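Hydroxynitrile lyase (Passiflora edulis, PDB 5Y02) probably catalyses, as a homodimeric hydroxynitrile lyase, the cleavage of cyanohydrins such as (R)-mandelonitrile into an aldehyde and hydrogen cyanide. Local coordinates at residues A[40-49]-A[61-69]. Residues are numbered along the deposited sequence; the frame is centred on the assembly and turned at random.
Sequences EMKEWKWGTD and FTHAYESTF
Glu66 OE1 has two partners: a water, 2.6 Å from it, that also donates to Glu43 O, and Arg8 of the same chain, in a salt bridge. OE2 makes a salt bridge to Arg8 of the second subunit and a hydrogen bond to Tyr103 of that subunit, so the carboxylate of strand 63-69 is tied to both subunits, and through the water to Glu43 O, and is probably kept ionised. CG of Glu66 sits between its own backbone N and carbonyl carbon (chi1 46°), which lays it 3.8 Å from Lys45 CB; the lysine instead sends NZ to Glu107 of the second subunit and, weakly, to Glu43. The backbones of the two antiparallel strands pair at Lys45–Glu66 and Gly47–Ala64, with Glu66 N to Lys45 O nearly straight at 173°. Between Lys42 and Lys45 a beta bulge shifts the register by one, and Lys42 and Thr68 resume the two-bond pairing beyond it. Strands 44-48 and 63-69 lie next to each other at one edge of the four-stranded antiparallel sheet of the stress-responsive dimeric alpha/beta-barrel fold, with 44-48 outermost within the chain. On the other face, turned to helix 21-37, Trp46 CB packs 3.6 Å from Tyr65 CD2, while Thr48 CG2 stands over the His63 ring, 3.9 Å from its centroid, in a CH-pi contact. Thr62 OG1 and His63 ND1 share a hydrogen bond in the imidazole plane. At the bulged end Met41, its CG anti to the backbone N (chi1 -174°), lays CG 3.6 Å from Ser67 CB and CB 3.8 Å from Phe69 CE2; the side chain of Ser67 is about 5 Å from the bound (R)-mandelonitrile.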
loop_
_atom_site.group_PDB
_atom_site.type_symbol
_atom_site.label_atom_id
_atom_site.label_comp_id
_atom_site.label_asym_id
_atom_site.label_seq_id
_atom_site.Cartn_x
_atom_site.Cartn_y
_atom_site.Cartn_z
ATOM N N GLU A 40 -15.417 -2.214 -12.290
ATOM C CA GLU A 40 -14.939 -1.126 -11.420
ATOM C C GLU A 40 -13.491 -1.307 -10.926
ATOM O O GLU A 40 -12.723 -0.343 -10.906
ATOM C CB GLU A 40 -15.862 -0.925 -10.219
ATOM C CG GLU A 40 -17.276 -0.444 -10.558
ATOM C CD GLU A 40 -18.306 -1.565 -10.630
ATOM O OE1 GLU A 40 -17.914 -2.751 -10.745
ATOM O OE2 GLU A 40 -19.519 -1.256 -10.580
ATOM N N MET A 41 -13.130 -2.526 -10.520
ATOM C CA MET A 41 -11.784 -2.779 -9.986
ATOM C C MET A 41 -10.780 -2.946 -11.114
ATOM O O MET A 41 -10.878 -3.903 -11.883
ATOM C CB MET A 41 -11.752 -4.009 -9.072
ATOM C CG MET A 41 -10.388 -4.190 -8.408
ATOM S SD MET A 41 -10.315 -5.362 -7.038
ATOM C CE MET A 41 -10.106 -6.874 -7.962
ATOM N N LYS A 42 -9.812 -2.037 -11.208
ATOM C CA LYS A 42 -8.781 -2.106 -12.241
ATOM C C LYS A 42 -7.370 -2.221 -11.691
ATOM O O LYS A 42 -7.103 -1.898 -10.522
ATOM C CB LYS A 42 -8.804 -0.856 -13.122
ATOM C CG LYS A 42 -10.132 -0.524 -13.757
ATOM C CD LYS A 42 -10.632 -1.585 -14.718
ATOM C CE LYS A 42 -11.622 -0.994 -15.728
ATOM N NZ LYS A 42 -12.551 0.036 -15.167
ATOM N N GLU A 43 -6.481 -2.687 -12.573
ATOM C CA GLU A 43 -5.049 -2.736 -12.331
ATOM C C GLU A 43 -4.698 -3.483 -11.031
ATOM O O GLU A 43 -3.786 -3.104 -10.303
ATOM C CB GLU A 43 -4.476 -1.306 -12.341
ATOM C CG GLU A 43 -4.744 -0.529 -13.642
ATOM C CD GLU A 43 -4.036 -1.105 -14.873
ATOM O OE1 GLU A 43 -3.089 -1.912 -14.724
ATOM O OE2 GLU A 43 -4.418 -0.738 -16.009
ATOM N N TRP A 44 -5.415 -4.560 -10.752
ATOM C CA TRP A 44 -5.160 -5.318 -9.533
ATOM C C TRP A 44 -3.803 -6.009 -9.631
ATOM O O TRP A 44 -3.450 -6.600 -10.674
ATOM C CB TRP A 44 -6.309 -6.295 -9.252
ATOM C CG TRP A 44 -6.169 -7.121 -8.001
ATOM C CD1 TRP A 44 -6.534 -6.774 -6.726
ATOM C CD2 TRP A 44 -5.634 -8.446 -7.916
ATOM N NE1 TRP A 44 -6.262 -7.819 -5.854
ATOM C CE2 TRP A 44 -5.716 -8.852 -6.561
ATOM C CE3 TRP A 44 -5.108 -9.338 -8.855
ATOM C CZ2 TRP A 44 -5.304 -10.105 -6.137
ATOM C CZ3 TRP A 44 -4.696 -10.583 -8.429
ATOM C CH2 TRP A 44 -4.783 -10.949 -7.076
ATOM N N LYS A 45 -3.007 -5.868 -8.572
ATOM C CA LYS A 45 -1.708 -6.519 -8.460
ATOM C C LYS A 45 -1.524 -6.853 -6.987
ATOM O O LYS A 45 -2.194 -6.278 -6.114
ATOM C CB LYS A 45 -0.547 -5.624 -8.939
ATOM C CG LYS A 45 -0.730 -5.006 -10.325
ATOM C CD LYS A 45 0.327 -3.963 -10.671
ATOM C CE LYS A 45 -0.147 -2.973 -11.737
ATOM N NZ LYS A 45 -0.766 -3.603 -12.936
ATOM N N TRP A 46 -0.641 -7.793 -6.713
ATOM C CA TRP A 46 -0.390 -8.200 -5.327
ATOM C C TRP A 46 1.012 -8.746 -5.212
ATOM O O TRP A 46 1.676 -9.022 -6.225
ATOM C CB TRP A 46 -1.417 -9.250 -4.883
ATOM C CG TRP A 46 -1.218 -10.571 -5.540
ATOM C CD1 TRP A 46 -1.603 -10.916 -6.803
ATOM C CD2 TRP A 46 -0.561 -11.731 -4.990
ATOM N NE1 TRP A 46 -1.221 -12.194 -7.077
ATOM C CE2 TRP A 46 -0.588 -12.727 -5.984
ATOM C CE3 TRP A 46 0.040 -12.019 -3.759
ATOM C CZ2 TRP A 46 -0.020 -13.990 -5.795
ATOM C CZ3 TRP A 46 0.601 -13.296 -3.558
ATOM C CH2 TRP A 46 0.572 -14.254 -4.585
ATOM N N GLY A 47 1.458 -8.931 -3.981
ATOM C CA GLY A 47 2.674 -9.670 -3.733
ATOM C C GLY A 47 2.932 -9.919 -2.270
ATOM O O GLY A 47 2.155 -9.488 -1.412
ATOM N N THR A 48 4.031 -10.602 -1.993
ATOM C CA THR A 48 4.410 -10.934 -0.622
ATOM C C THR A 48 5.576 -10.081 -0.198
ATOM O O THR A 48 6.493 -9.826 -0.977
ATOM C CB THR A 48 4.776 -12.423 -0.488
ATOM O OG1 THR A 48 5.609 -12.797 -1.572
ATOM C CG2 THR A 48 3.551 -13.266 -0.555
ATOM N N ASP A 49 5.550 -9.638 1.054
ATOM C CA ASP A 49 6.630 -8.834 1.559
ATOM C C ASP A 49 7.996 -9.526 1.399
ATOM O O ASP A 49 8.139 -10.731 1.622
ATOM C CB ASP A 49 6.414 -8.414 3.010
ATOM C CG ASP A 49 7.538 -7.531 3.491
ATOM O OD1 ASP A 49 7.652 -6.385 3.003
ATOM O OD2 ASP A 49 8.367 -8.026 4.295
ATOM N N PHE A 61 2.706 -7.922 8.674
ATOM C CA PHE A 61 1.936 -8.052 7.434
ATOM C C PHE A 61 2.764 -8.788 6.386
ATOM O O PHE A 61 3.961 -8.538 6.226
ATOM C CB PHE A 61 1.470 -6.685 6.933
ATOM C CG PHE A 61 0.473 -6.029 7.838
ATOM C CD1 PHE A 61 -0.884 -6.386 7.767
ATOM C CD2 PHE A 61 0.870 -5.087 8.778
ATOM C CE1 PHE A 61 -1.812 -5.803 8.603
ATOM C CE2 PHE A 61 -0.060 -4.494 9.628
ATOM C CZ PHE A 61 -1.400 -4.857 9.544
ATOM N N THR A 62 2.128 -9.715 5.686
ATOM C CA THR A 62 2.825 -10.577 4.741
ATOM C C THR A 62 2.478 -10.339 3.280
ATOM O O THR A 62 3.281 -10.678 2.426
ATOM C CB THR A 62 2.568 -12.050 5.046
ATOM O OG1 THR A 62 1.167 -12.309 4.984
ATOM C CG2 THR A 62 3.078 -12.377 6.482
ATOM N N HIS A 63 1.291 -9.809 3.020
ATOM C CA HIS A 63 0.761 -9.638 1.672
ATOM C C HIS A 63 0.249 -8.217 1.464
ATOM O O HIS A 63 -0.310 -7.583 2.390
ATOM C CB HIS A 63 -0.422 -10.544 1.467
ATOM C CG HIS A 63 -0.087 -11.989 1.341
ATOM N ND1 HIS A 63 0.353 -12.752 2.403
ATOM C CD2 HIS A 63 -0.205 -12.833 0.286
ATOM C CE1 HIS A 63 0.510 -14.000 1.997
ATOM N NE2 HIS A 63 0.179 -14.076 0.719
ATOM N N ALA A 64 0.447 -7.720 0.240
ATOM C CA ALA A 64 -0.122 -6.458 -0.200
ATOM C C ALA A 64 -0.927 -6.688 -1.473
ATOM O O ALA A 64 -0.564 -7.536 -2.305
ATOM C CB ALA A 64 0.967 -5.429 -0.467
ATOM N N TYR A 65 -1.992 -5.916 -1.602
ATOM C CA TYR A 65 -2.867 -5.955 -2.784
ATOM C C TYR A 65 -3.196 -4.513 -3.156
ATOM O O TYR A 65 -3.599 -3.716 -2.294
ATOM C CB TYR A 65 -4.158 -6.725 -2.496
ATOM C CG TYR A 65 -3.970 -7.965 -1.675
ATOM C CD1 TYR A 65 -3.852 -7.874 -0.286
ATOM C CD2 TYR A 65 -3.906 -9.227 -2.254
ATOM C CE1 TYR A 65 -3.682 -8.990 0.498
ATOM C CE2 TYR A 65 -3.734 -10.364 -1.464
ATOM C CZ TYR A 65 -3.627 -10.234 -0.082
ATOM O OH TYR A 65 -3.452 -11.316 0.745
ATOM N N GLU A 66 -3.073 -4.189 -4.439
ATOM C CA GLU A 66 -3.340 -2.848 -4.912
ATOM C C GLU A 66 -4.343 -2.913 -6.055
ATOM O O GLU A 66 -4.301 -3.841 -6.882
ATOM C CB GLU A 66 -2.039 -2.170 -5.379
ATOM C CG GLU A 66 -1.155 -3.033 -6.270
ATOM C CD GLU A 66 0.060 -2.295 -6.796
ATOM O OE1 GLU A 66 -0.079 -1.606 -7.826
ATOM O OE2 GLU A 66 1.139 -2.365 -6.153
ATOM N N SER A 67 -5.219 -1.928 -6.099
ATOM C CA SER A 67 -6.148 -1.774 -7.233
ATOM C C SER A 67 -6.566 -0.320 -7.378
ATOM O O SER A 67 -6.305 0.531 -6.504
ATOM C CB SER A 67 -7.341 -2.700 -7.094
ATOM O OG SER A 67 -7.996 -2.558 -5.857
ATOM N N THR A 68 -7.177 -0.025 -8.514
ATOM C CA THR A 68 -7.504 1.335 -8.861
ATOM C C THR A 68 -8.975 1.387 -9.248
ATOM O O THR A 68 -9.445 0.504 -9.943
ATOM C CB THR A 68 -6.633 1.823 -10.035
ATOM O OG1 THR A 68 -5.256 1.812 -9.665
ATOM C CG2 THR A 68 -7.016 3.239 -10.442
ATOM N N PHE A 69 -9.675 2.423 -8.785
ATOM C CA PHE A 69 -11.055 2.698 -9.142
ATOM C C PHE A 69 -11.170 4.080 -9.773
ATOM O O PHE A 69 -10.464 5.003 -9.387
ATOM C CB PHE A 69 -11.944 2.588 -7.912
ATOM C CG PHE A 69 -11.960 1.221 -7.344
ATOM C CD1 PHE A 69 -10.937 0.794 -6.490
ATOM C CD2 PHE A 69 -12.972 0.321 -7.691
ATOM C CE1 PHE A 69 -10.931 -0.506 -5.993
ATOM C CE2 PHE A 69 -12.961 -0.967 -7.192
ATOM C CZ PHE A 69 -11.948 -1.379 -6.331
HETATM O O HOH W 1 -1.971 -1.304 -9.566
HETATM O O HOH W 2 6.085 -12.079 3.249
#